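Local coordinates for protein purine nucleoside phosphorylase (Schistosoma mansoni, PDB 5KO5) that probably catalyses the reversible phosphorolysis of purine nucleosides to the free base and ribose 1-phosphate, and here carries cytosine in its active site, at residues Y202-P205 against D206-N209; A7-E10 against N11-A15; S256-H259 against E260-L263. One frame throughout, in Å; residues are numbered along the deposited sequence. Where two conformers were deposited one is given.

How the interactions relate
All three contacts are N-terminal starts of helices, each with a capping side chain: Asn8 in interaction 2, Ser204 in interaction 1 and Asn258 in interaction 3, in that order along the chain. Interactions 1 and 3 lie on the same side of the molecule, their centres about 15 Å apart, and touch where Tyr202 packs on Ile257, His259 and Val262. The loops entering helices 205-213 and 259-283 thus both contribute to the cytosine pocket, beside a second subunit. Interaction 2 opens helix 9-23 on the opposite side of the chain's centre, about 39 Å between centres from interaction 1, away from the ligand site.

Interaction 1 (Y202-P205 against D206-N209); sequences YESP and DESN. With CYT (6-aminopyrimidin-2(1H)-one), chain B.
Ser204 and Glu207 face each other across the first turn of helix 205-213, where the chain passes from an extended loop into the helix and Ser208 N donates to Ser204 O at 2.8 Å. Asn209 N repeats this i to i+4 pattern on Pro205 O. Pro205 suits the first helical position because its ring fixes phi near the helical value and its missing N-H is not needed there. Ser204 OG sits between its own backbone N and carbonyl carbon (chi1 76°), which swings it over the open helix end to accept from Glu207 N at 3.0 Å. Glu207 answers in the other direction: its OE1 receives Ser204 N at 2.9 Å in an almost straight bond, 178° at the hydrogen, with the N-H arriving from above the carboxylate plane. These reciprocal bonds make a capping box, the classic N-terminal signature of a helix, built here from the common Ser and Glu pair. Both side chains also reach the second subunit, Ser204 OG bonding His137 O and Glu207 OE2 bonding Asn139 N of that chain, so the cap is part of a subunit interface. Ahead of the cap, the end of Glu203 leads away from the helix, toward the ligand, its chain bent at chi2 (-88°), and its carboxylate reads the base with both oxygens: cytosine N3 donates to OE1 at 2.8 Å and N4 donates to OE2 at 2.8 Å. Ser247 OG also bonds OE2, probably helping to hold the carboxylate's rotation. Behind it, Glu203 CG rests 3.1 Å from Ser208 OG, and a water joins Glu203 O to that same hydroxyl. Tyr202 brings its ring edge to cytosine, CD1 lying 3.5 Å from N3.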
ATOM      1  N   TYR A 202     -10.122 -12.254  -1.199  1.00 11.98           N
ATOM      2  CA  TYR A 202     -11.328 -11.443  -1.162  1.00 11.61           C
ATOM      3  C   TYR A 202     -11.276 -10.498   0.029  1.00 12.32           C
ATOM      4  O   TYR A 202     -10.597 -10.755   1.031  1.00 13.61           O
ATOM      5  CB  TYR A 202     -12.571 -12.338  -1.079  1.00 11.90           C
ATOM      6  CG  TYR A 202     -12.878 -13.031  -2.380  1.00 10.92           C
ATOM      7  CD1 TYR A 202     -13.211 -12.286  -3.503  1.00 15.02           C
ATOM      8  CD2 TYR A 202     -12.827 -14.415  -2.499  1.00 13.08           C
ATOM      9  CE1 TYR A 202     -13.494 -12.904  -4.710  1.00 15.51           C
ATOM     10  CE2 TYR A 202     -13.111 -15.044  -3.711  1.00 15.02           C
ATOM     11  CZ  TYR A 202     -13.433 -14.280  -4.807  1.00 15.65           C
ATOM     12  OH  TYR A 202     -13.709 -14.889  -6.016  1.00 18.11           O
ATOM     13  N   GLU A 203     -11.984  -9.391  -0.100  1.00 11.95           N
ATOM     14  CA  GLU A 203     -12.152  -8.470   1.011  1.00 11.99           C
ATOM     15  C   GLU A 203     -12.595  -9.231   2.258  1.00 12.36           C
ATOM     16  O   GLU A 203     -13.508 -10.063   2.207  1.00 12.74           O
ATOM     17  CB  GLU A 203     -13.184  -7.406   0.610  1.00 12.14           C
ATOM     18  CG  GLU A 203     -14.615  -7.910   0.270  1.00 12.81           C
ATOM     19  CD  GLU A 203     -14.864  -8.328  -1.187  1.00 15.06           C
ATOM     20  OE1 GLU A 203     -13.915  -8.590  -1.964  1.00 12.64           O
ATOM     21  OE2 GLU A 203     -16.068  -8.421  -1.551  1.00 15.67           O
ATOM     22  N   SER A 204     -11.905  -8.988   3.375  1.00 13.06           N
ATOM     23  CA  SER A 204     -12.308  -9.623   4.618  1.00 13.22           C
ATOM     24  C   SER A 204     -13.574  -8.948   5.138  1.00 15.21           C
ATOM     25  O   SER A 204     -13.868  -7.806   4.767  1.00 14.19           O
ATOM     26  CB  SER A 204     -11.193  -9.503   5.652  1.00 13.90           C
ATOM     27  OG  SER A 204     -11.139  -8.188   6.193  1.00 13.94           O
ATOM     28  N   PRO A 205     -14.342  -9.631   5.996  1.00 15.09           N
ATOM     29  CA  PRO A 205     -15.557  -8.995   6.534  1.00 15.72           C
ATOM     30  C   PRO A 205     -15.285  -7.639   7.159  1.00 14.39           C
ATOM     31  O   PRO A 205     -16.083  -6.706   7.007  1.00 16.92           O
ATOM     32  CB  PRO A 205     -16.075 -10.020   7.555  1.00 17.76           C
ATOM     33  CG  PRO A 205     -15.615 -11.342   7.014  1.00 15.90           C
ATOM     34  CD  PRO A 205     -14.272 -11.067   6.333  1.00 17.43           C
ATOM     35  N   ASP A 206     -14.161  -7.496   7.858  1.00 14.62           N
ATOM     36  CA  ASP A 206     -13.875  -6.216   8.489  1.00 13.80           C
ATOM     37  C   ASP A 206     -13.349  -5.185   7.508  1.00 13.93           C
ATOM     38  O   ASP A 206     -13.589  -3.987   7.705  1.00 15.16           O
ATOM     39  CB  ASP A 206     -12.954  -6.430   9.681  1.00 13.54           C
ATOM     40  CG  ASP A 206     -13.620  -7.266  10.727  1.00 16.87           C
ATOM     41  OD1 ASP A 206     -14.583  -6.756  11.333  1.00 18.96           O
ATOM     42  OD2 ASP A 206     -13.223  -8.435  10.913  1.00 19.01           O
ATOM     43  N   GLU A 207     -12.648  -5.616   6.456  1.00 13.77           N
ATOM     44  CA  GLU A 207     -12.336  -4.696   5.367  1.00 12.91           C
ATOM     45  C   GLU A 207     -13.605  -4.201   4.689  1.00 14.50           C
ATOM     46  O   GLU A 207     -13.736  -3.003   4.405  1.00 14.30           O
ATOM     47  CB  GLU A 207     -11.401  -5.369   4.362  1.00 12.59           C
ATOM     48  CG  GLU A 207     -10.005  -5.578   4.954  1.00 13.34           C
ATOM     49  CD  GLU A 207      -9.199  -6.648   4.263  1.00 13.41           C
ATOM     50  OE1 GLU A 207      -9.661  -7.234   3.265  1.00 14.19           O
ATOM     51  OE2 GLU A 207      -8.084  -6.922   4.746  1.00 12.78           O
ATOM     52  N   SER A 208     -14.566  -5.099   4.450  1.00 12.67           N
ATOM     53  CA  SER A 208     -15.832  -4.662   3.868  1.00 14.56           C
ATOM     54  C   SER A 208     -16.515  -3.632   4.754  1.00 14.66           C
ATOM     55  O   SER A 208     -17.029  -2.623   4.260  1.00 15.72           O
ATOM     56  CB  SER A 208     -16.746  -5.861   3.653  1.00 13.57           C
ATOM     57  OG  SER A 208     -16.177  -6.717   2.681  1.00 16.13           O
ATOM     58  N   ASN A 209     -16.538  -3.872   6.065  1.00 15.75           N
ATOM     59  CA  ASN A 209     -17.175  -2.922   6.973  1.00 17.31           C
ATOM     60  C   ASN A 209     -16.467  -1.576   6.957  1.00 17.15           C
ATOM     61  O   ASN A 209     -17.112  -0.526   7.022  1.00 18.44           O
ATOM     62  CB  ASN A 209     -17.247  -3.496   8.385  1.00 21.62           C
ATOM     63  CG  ASN A 209     -18.636  -3.982   8.723  1.00 52.59           C
ATOM     64  OD1 ASN A 209     -18.943  -5.167   8.606  1.00 67.14           O
ATOM     65  ND2 ASN A 209     -19.505  -3.050   9.103  1.00 56.66           N
TER
HETATM   66  N3  CYT B 301     -14.788  -9.381  -4.542  1.00 13.97           N
HETATM   67  C4  CYT B 301     -15.949 -10.020  -4.691  1.00 12.98           C
HETATM   68  N1  CYT B 301     -14.338  -9.723  -6.850  1.00 18.03           N
HETATM   69  C2  CYT B 301     -13.952  -9.227  -5.600  1.00 14.17           C
HETATM   70  O2  CYT B 301     -12.853  -8.677  -5.473  1.00 13.76           O
HETATM   71  N4  CYT B 301     -16.724 -10.152  -3.609  1.00 16.54           N
HETATM   72  C5  CYT B 301     -16.367 -10.525  -5.961  1.00 17.36           C
HETATM   73  C6  CYT B 301     -15.533 -10.361  -6.998  1.00 18.76           C
HETATM   74  O   HOH W   1      -8.499  -8.998   1.528  1.00 14.30           O
HETATM   75  O   HOH W   2     -16.148  -9.370   3.216  1.00 17.06           O

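Interaction 2 (A7-E10 against N11-A15); sequences ANYE and NASMA
Asn8 and Asn11 meet at the start of helix 9-23, where hydrogen bonds from side chain to backbone come first. Asn8 is the N-cap residue of the helix: its OD1 accepts from Asn11 N at 2.8 Å, nearly in line with the amide C=O, and so caps a backbone N-H of the first turn. Asn8 can reach it because CG stands between the backbone N and the carbonyl carbon (chi1 64°), folding the short amide back over the helix end. The side-chain amide planes of Asn8 and Asn11 lie 42° apart, and Asn11 ND2 is hydrogen-bonded to Val6 O in the preceding loop. Tyr9 O accepts from Ser13 N and, in one of the two conformers of Ser13, from its OG as well, which comes from the opposite face of the carbonyl plane. Serine fits the position, for its hydroxyl is short enough to turn back onto the preceding turn.

Among backbone bonds, Ala12 N to Asn8 O and Met14 N to Glu10 O continue the i to i+4 helical bonding.

Water-mediated contacts gather at the polar tips. One water accepts from Asn8 ND2 at 3.0 Å and donates to Glu10 OE2 and Asn11 OD1.

Van der Waals contacts lie on the inner side. Ala12, buried, packs on Leu107 of helix 95-108, where a small methyl group fits, and its CB lies 3.4 Å from Asn8 O.

A carboxylate at Glu10 in the first turn is probably favoured by the helix dipole. The Asn8 cap and the bridging water thus hold the outer side of this helix start by polar bonds, while Ala7, Ala12 and Ala15 face helix 95-108.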
ATOM      1  N   ALA A   7       7.154   0.454 -20.598  1.00 16.39           N
ATOM      2  CA  ALA A   7       5.980   0.837 -21.386  1.00 14.13           C
ATOM      3  C   ALA A   7       6.164   2.231 -22.001  1.00 14.65           C
ATOM      4  O   ALA A   7       5.413   3.179 -21.750  1.00 15.37           O
ATOM      5  CB  ALA A   7       4.727   0.766 -20.520  1.00 16.48           C
ATOM      6  N   ASN A   8       7.217   2.349 -22.800  1.00 14.75           N
ATOM      7  CA  ASN A   8       7.563   3.633 -23.387  1.00 15.21           C
ATOM      8  C   ASN A   8       7.035   3.745 -24.817  1.00 16.20           C
ATOM      9  O   ASN A   8       6.450   2.814 -25.379  1.00 15.74           O
ATOM     10  CB  ASN A   8       9.067   3.922 -23.267  1.00 15.75           C
ATOM     11  CG  ASN A   8       9.927   2.948 -24.046  1.00 18.01           C
ATOM     12  OD1 ASN A   8       9.456   2.253 -24.947  1.00 17.74           O
ATOM     13  ND2 ASN A   8      11.208   2.896 -23.704  1.00 23.30           N
ATOM     14  N   TYR A   9       7.281   4.915 -25.405  1.00 15.35           N
ATOM     15  CA  TYR A   9       6.782   5.237 -26.734  1.00 15.28           C
ATOM     16  C   TYR A   9       7.375   4.303 -27.782  1.00 15.43           C
ATOM     17  O   TYR A   9       6.648   3.757 -28.623  1.00 18.14           O
ATOM     18  CB  TYR A   9       7.169   6.686 -27.000  1.00 17.29           C
ATOM     19  CG  TYR A   9       6.690   7.325 -28.268  1.00 14.92           C
ATOM     20  CD1 TYR A   9       5.354   7.307 -28.635  1.00 15.81           C
ATOM     21  CD2 TYR A   9       7.578   8.025 -29.059  1.00 16.38           C
ATOM     22  CE1 TYR A   9       4.928   7.943 -29.788  1.00 16.99           C
ATOM     23  CE2 TYR A   9       7.177   8.661 -30.201  1.00 17.93           C
ATOM     24  CZ  TYR A   9       5.848   8.626 -30.568  1.00 17.55           C
ATOM     25  OH  TYR A   9       5.460   9.273 -31.712  1.00 19.31           O
ATOM     26  N   GLU A  10       8.689   4.082 -27.728  1.00 17.49           N
ATOM     27  CA  GLU A  10       9.335   3.220 -28.717  1.00 21.54           C
ATOM     28  C   GLU A  10       8.813   1.787 -28.634  1.00 20.24           C
ATOM     29  O   GLU A  10       8.505   1.165 -29.658  1.00 18.73           O
ATOM     30  CB  GLU A  10      10.853   3.250 -28.528  1.00 27.81           C
ATOM     31  CG  GLU A  10      11.582   2.201 -29.361  1.00 44.30           C
ATOM     32  CD  GLU A  10      13.086   2.206 -29.145  1.00 59.66           C
ATOM     33  OE1 GLU A  10      13.814   1.656 -30.001  1.00 57.85           O
ATOM     34  OE2 GLU A  10      13.540   2.758 -28.121  1.00 66.91           O
ATOM     35  N   ASN A  11       8.707   1.246 -27.421  1.00 18.26           N
ATOM     36  CA  ASN A  11       8.294  -0.146 -27.279  1.00 18.87           C
ATOM     37  C   ASN A  11       6.830  -0.331 -27.649  1.00 20.66           C
ATOM     38  O   ASN A  11       6.471  -1.316 -28.304  1.00 17.72           O
ATOM     39  CB  ASN A  11       8.557  -0.619 -25.852  1.00 19.03           C
ATOM     40  CG  ASN A  11      10.037  -0.727 -25.542  1.00 21.39           C
ATOM     41  OD1 ASN A  11      10.868  -0.808 -26.450  1.00 20.51           O
ATOM     42  ND2 ASN A  11      10.374  -0.748 -24.259  1.00 18.92           N
ATOM     43  N   ALA A  12       5.962   0.586 -27.216  1.00 16.27           N
ATOM     44  CA  ALA A  12       4.560   0.491 -27.605  1.00 18.02           C
ATOM     45  C   ALA A  12       4.404   0.630 -29.114  1.00 18.63           C
ATOM     46  O   ALA A  12       3.549  -0.034 -29.717  1.00 19.03           O
ATOM     47  CB  ALA A  12       3.727   1.544 -26.871  1.00 18.13           C
ATOM     48  N   SER A  13       5.232   1.474 -29.748  1.00 17.79           N
ATOM     49  CA  SER A  13       5.175   1.642 -31.202  0.62 20.75           C
ATOM     50  C   SER A  13       5.539   0.350 -31.921  1.00 21.83           C
ATOM     51  O   SER A  13       4.937   0.001 -32.940  1.00 24.93           O
ATOM     52  CB  SER A  13       6.130   2.755 -31.649  0.62 22.01           C
ATOM     53  OG  SER A  13       5.721   4.044 -31.223  0.62 21.51           O
ATOM     54  N   MET A  14       6.541  -0.365 -31.409  1.00 18.98           N
ATOM     55  CA  MET A  14       6.950  -1.606 -32.056  1.00 21.88           C
ATOM     56  C   MET A  14       5.838  -2.645 -31.991  1.00 21.03           C
ATOM     57  O   MET A  14       5.591  -3.365 -32.969  1.00 24.66           O
ATOM     58  CB  MET A  14       8.235  -2.137 -31.424  1.00 26.30           C
ATOM     59  CG  MET A  14       8.770  -3.377 -32.121  1.00 45.75           C
ATOM     60  SD  MET A  14      10.372  -3.919 -31.506  1.00 57.46           S
ATOM     61  CE  MET A  14      10.755  -5.212 -32.686  1.00 63.13           C
ATOM     62  N   ALA A  15       5.142  -2.720 -30.855  1.00 19.55           N
ATOM     63  CA  ALA A  15       4.000  -3.619 -30.742  1.00 20.39           C
ATOM     64  C   ALA A  15       2.871  -3.198 -31.674  1.00 20.37           C
ATOM     65  O   ALA A  15       2.262  -4.043 -32.343  1.00 20.35           O
ATOM     66  CB  ALA A  15       3.514  -3.667 -29.291  1.00 18.70           C
TER
HETATM   67  O   HOH W   3      12.933   1.333 -25.608  1.00 29.39           O

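Interaction 3 (S256-H259 against E260-L263); sequences SINH and EKVL
Asn258 OD1 meets the backbone N of Lys261 in the close-fitting half of this helix start. It takes Lys261 N at 3.0 Å, in the carbonyl plane on a lone pair, and also a weak bond from Glu260 N, so one oxygen serves two N-H groups of the first turn. The extended first torsion of Asn258 (CG anti to N, chi1 172°) carries its amide over the helix end, as suits a short side chain with an acceptor at its tip. Val262 N donates to Asn258 O, and Val262 CG2 presses against that oxygen at 3.2 Å; its branched, nonpolar side chain also touches the bound cytosine. On the other flank Leu263 CG lies over one face of the His259 ring, 4.0 Å from its centroid, in a CH-pi contact, and CD1 comes 3.5 Å from NE2. The ring of Phe161 from the second subunit meets His259 too.

The looser side is exposed and polar. Glu260 folds back, bent at chi2 (85°), and OE2 receives Asn258 ND2 at 3.2 Å from above the carboxylate plane, the amide and carboxylate planes standing 75° apart. Lys261 bends at chi3, runs alongside Asn258 CB and sends NZ to Ser256 O at 2.8 Å; the long aliphatic chain of lysine suits this reach back along the loop. Such an Asn N-cap, opening helix 259-283 directly after pocket residue Ile257, joins a helix start to the base-binding site of this purine nucleoside phosphorylase.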
ATOM      1  N   SER A 256     -19.826 -17.318   2.923  1.00 26.80           N
ATOM      2  CA  SER A 256     -18.516 -17.203   2.302  1.00 24.77           C
ATOM      3  C   SER A 256     -18.611 -16.565   0.921  1.00 27.69           C
ATOM      4  O   SER A 256     -19.646 -16.619   0.253  1.00 23.99           O
ATOM      5  CB  SER A 256     -17.906 -18.591   2.142  1.00 32.50           C
ATOM      6  OG  SER A 256     -18.694 -19.374   1.260  1.00 37.93           O
ATOM      7  N   ILE A 257     -17.505 -15.965   0.500  1.00 21.48           N
ATOM      8  CA  ILE A 257     -17.313 -15.477  -0.864  1.00 20.91           C
ATOM      9  C   ILE A 257     -16.478 -16.510  -1.602  1.00 26.32           C
ATOM     10  O   ILE A 257     -15.520 -17.054  -1.040  1.00 25.49           O
ATOM     11  CB  ILE A 257     -16.590 -14.117  -0.844  1.00 19.93           C
ATOM     12  CG1 ILE A 257     -17.301 -13.119   0.088  1.00 22.62           C
ATOM     13  CG2 ILE A 257     -16.461 -13.561  -2.259  1.00 19.83           C
ATOM     14  CD1 ILE A 257     -16.574 -11.778   0.222  1.00 23.69           C
ATOM     15  N   ASN A 258     -16.818 -16.788  -2.860  1.00 21.87           N
ATOM     16  CA  ASN A 258     -16.220 -17.926  -3.538  1.00 24.42           C
ATOM     17  C   ASN A 258     -16.172 -17.675  -5.044  1.00 26.68           C
ATOM     18  O   ASN A 258     -17.151 -17.201  -5.625  1.00 20.12           O
ATOM     19  CB  ASN A 258     -17.055 -19.167  -3.187  1.00 31.74           C
ATOM     20  CG  ASN A 258     -16.654 -20.382  -3.964  1.00 49.56           C
ATOM     21  OD1 ASN A 258     -17.179 -20.629  -5.042  1.00 49.07           O
ATOM     22  ND2 ASN A 258     -15.734 -21.166  -3.415  1.00 62.88           N
ATOM     23  N   HIS A 259     -15.032 -17.992  -5.673  1.00 21.23           N
ATOM     24  CA  HIS A 259     -14.880 -17.696  -7.100  1.00 21.01           C
ATOM     25  C   HIS A 259     -15.870 -18.490  -7.955  1.00 20.22           C
ATOM     26  O   HIS A 259     -16.310 -18.003  -9.004  1.00 19.53           O
ATOM     27  CB  HIS A 259     -13.428 -17.921  -7.565  1.00 23.20           C
ATOM     28  CG  HIS A 259     -13.156 -17.410  -8.949  1.00 23.73           C
ATOM     29  ND1 HIS A 259     -13.315 -16.086  -9.297  1.00 27.88           N
ATOM     30  CD2 HIS A 259     -12.750 -18.046 -10.073  1.00 29.78           C
ATOM     31  CE1 HIS A 259     -13.016 -15.927 -10.573  1.00 32.18           C
ATOM     32  NE2 HIS A 259     -12.669 -17.102 -11.068  1.00 32.75           N
ATOM     33  N   GLU A 260     -16.210 -19.715  -7.541  1.00 20.69           N
ATOM     34  CA  GLU A 260     -17.211 -20.482  -8.284  1.00 20.59           C
ATOM     35  C   GLU A 260     -18.574 -19.802  -8.222  1.00 19.27           C
ATOM     36  O   GLU A 260     -19.301 -19.756  -9.227  1.00 19.06           O
ATOM     37  CB  GLU A 260     -17.292 -21.925  -7.769  1.00 21.92           C
ATOM     38  CG  GLU A 260     -16.018 -22.746  -7.920  1.00 40.49           C
ATOM     39  CD  GLU A 260     -15.039 -22.536  -6.773  1.00 58.10           C
ATOM     40  OE1 GLU A 260     -14.148 -21.672  -6.900  1.00 60.63           O
ATOM     41  OE2 GLU A 260     -15.166 -23.233  -5.742  1.00 65.51           O
ATOM     42  N   LYS A 261     -18.947 -19.275  -7.055  1.00 19.26           N
ATOM     43  CA  LYS A 261     -20.197 -18.527  -6.961  1.00 21.04           C
ATOM     44  C   LYS A 261     -20.127 -17.253  -7.785  1.00 19.69           C
ATOM     45  O   LYS A 261     -21.105 -16.876  -8.446  1.00 20.84           O
ATOM     46  CB  LYS A 261     -20.529 -18.218  -5.499  1.00 23.57           C
ATOM     47  CG  LYS A 261     -20.896 -19.457  -4.702  1.00 23.47           C
ATOM     48  CD  LYS A 261     -21.649 -19.121  -3.422  1.00 32.42           C
ATOM     49  CE  LYS A 261     -20.719 -18.633  -2.328  1.00 34.27           C
ATOM     50  NZ  LYS A 261     -21.462 -18.378  -1.058  1.00 34.74           N
ATOM     51  N   VAL A 262     -18.970 -16.591  -7.779  1.00 18.01           N
ATOM     52  CA  VAL A 262     -18.791 -15.392  -8.593  1.00 18.43           C
ATOM     53  C   VAL A 262     -19.011 -15.718 -10.062  1.00 16.91           C
ATOM     54  O   VAL A 262     -19.763 -15.033 -10.761  1.00 19.19           O
ATOM     55  CB  VAL A 262     -17.398 -14.786  -8.346  1.00 20.11           C
ATOM     56  CG1 VAL A 262     -17.089 -13.683  -9.370  1.00 20.75           C
ATOM     57  CG2 VAL A 262     -17.303 -14.238  -6.925  1.00 22.58           C
ATOM     58  N   LEU A 263     -18.364 -16.781 -10.546  1.00 17.39           N
ATOM     59  CA  LEU A 263     -18.470 -17.133 -11.956  1.00 20.41           C
ATOM     60  C   LEU A 263     -19.887 -17.539 -12.331  1.00 17.57           C
ATOM     61  O   LEU A 263     -20.296 -17.357 -13.483  1.00 19.20           O
ATOM     62  CB  LEU A 263     -17.484 -18.247 -12.307  1.00 19.51           C
ATOM     63  CG  LEU A 263     -16.014 -17.835 -12.351  1.00 21.01           C
ATOM     64  CD1 LEU A 263     -15.139 -19.029 -12.698  1.00 26.07           C
ATOM     65  CD2 LEU A 263     -15.813 -16.696 -13.350  1.00 27.36           C
TER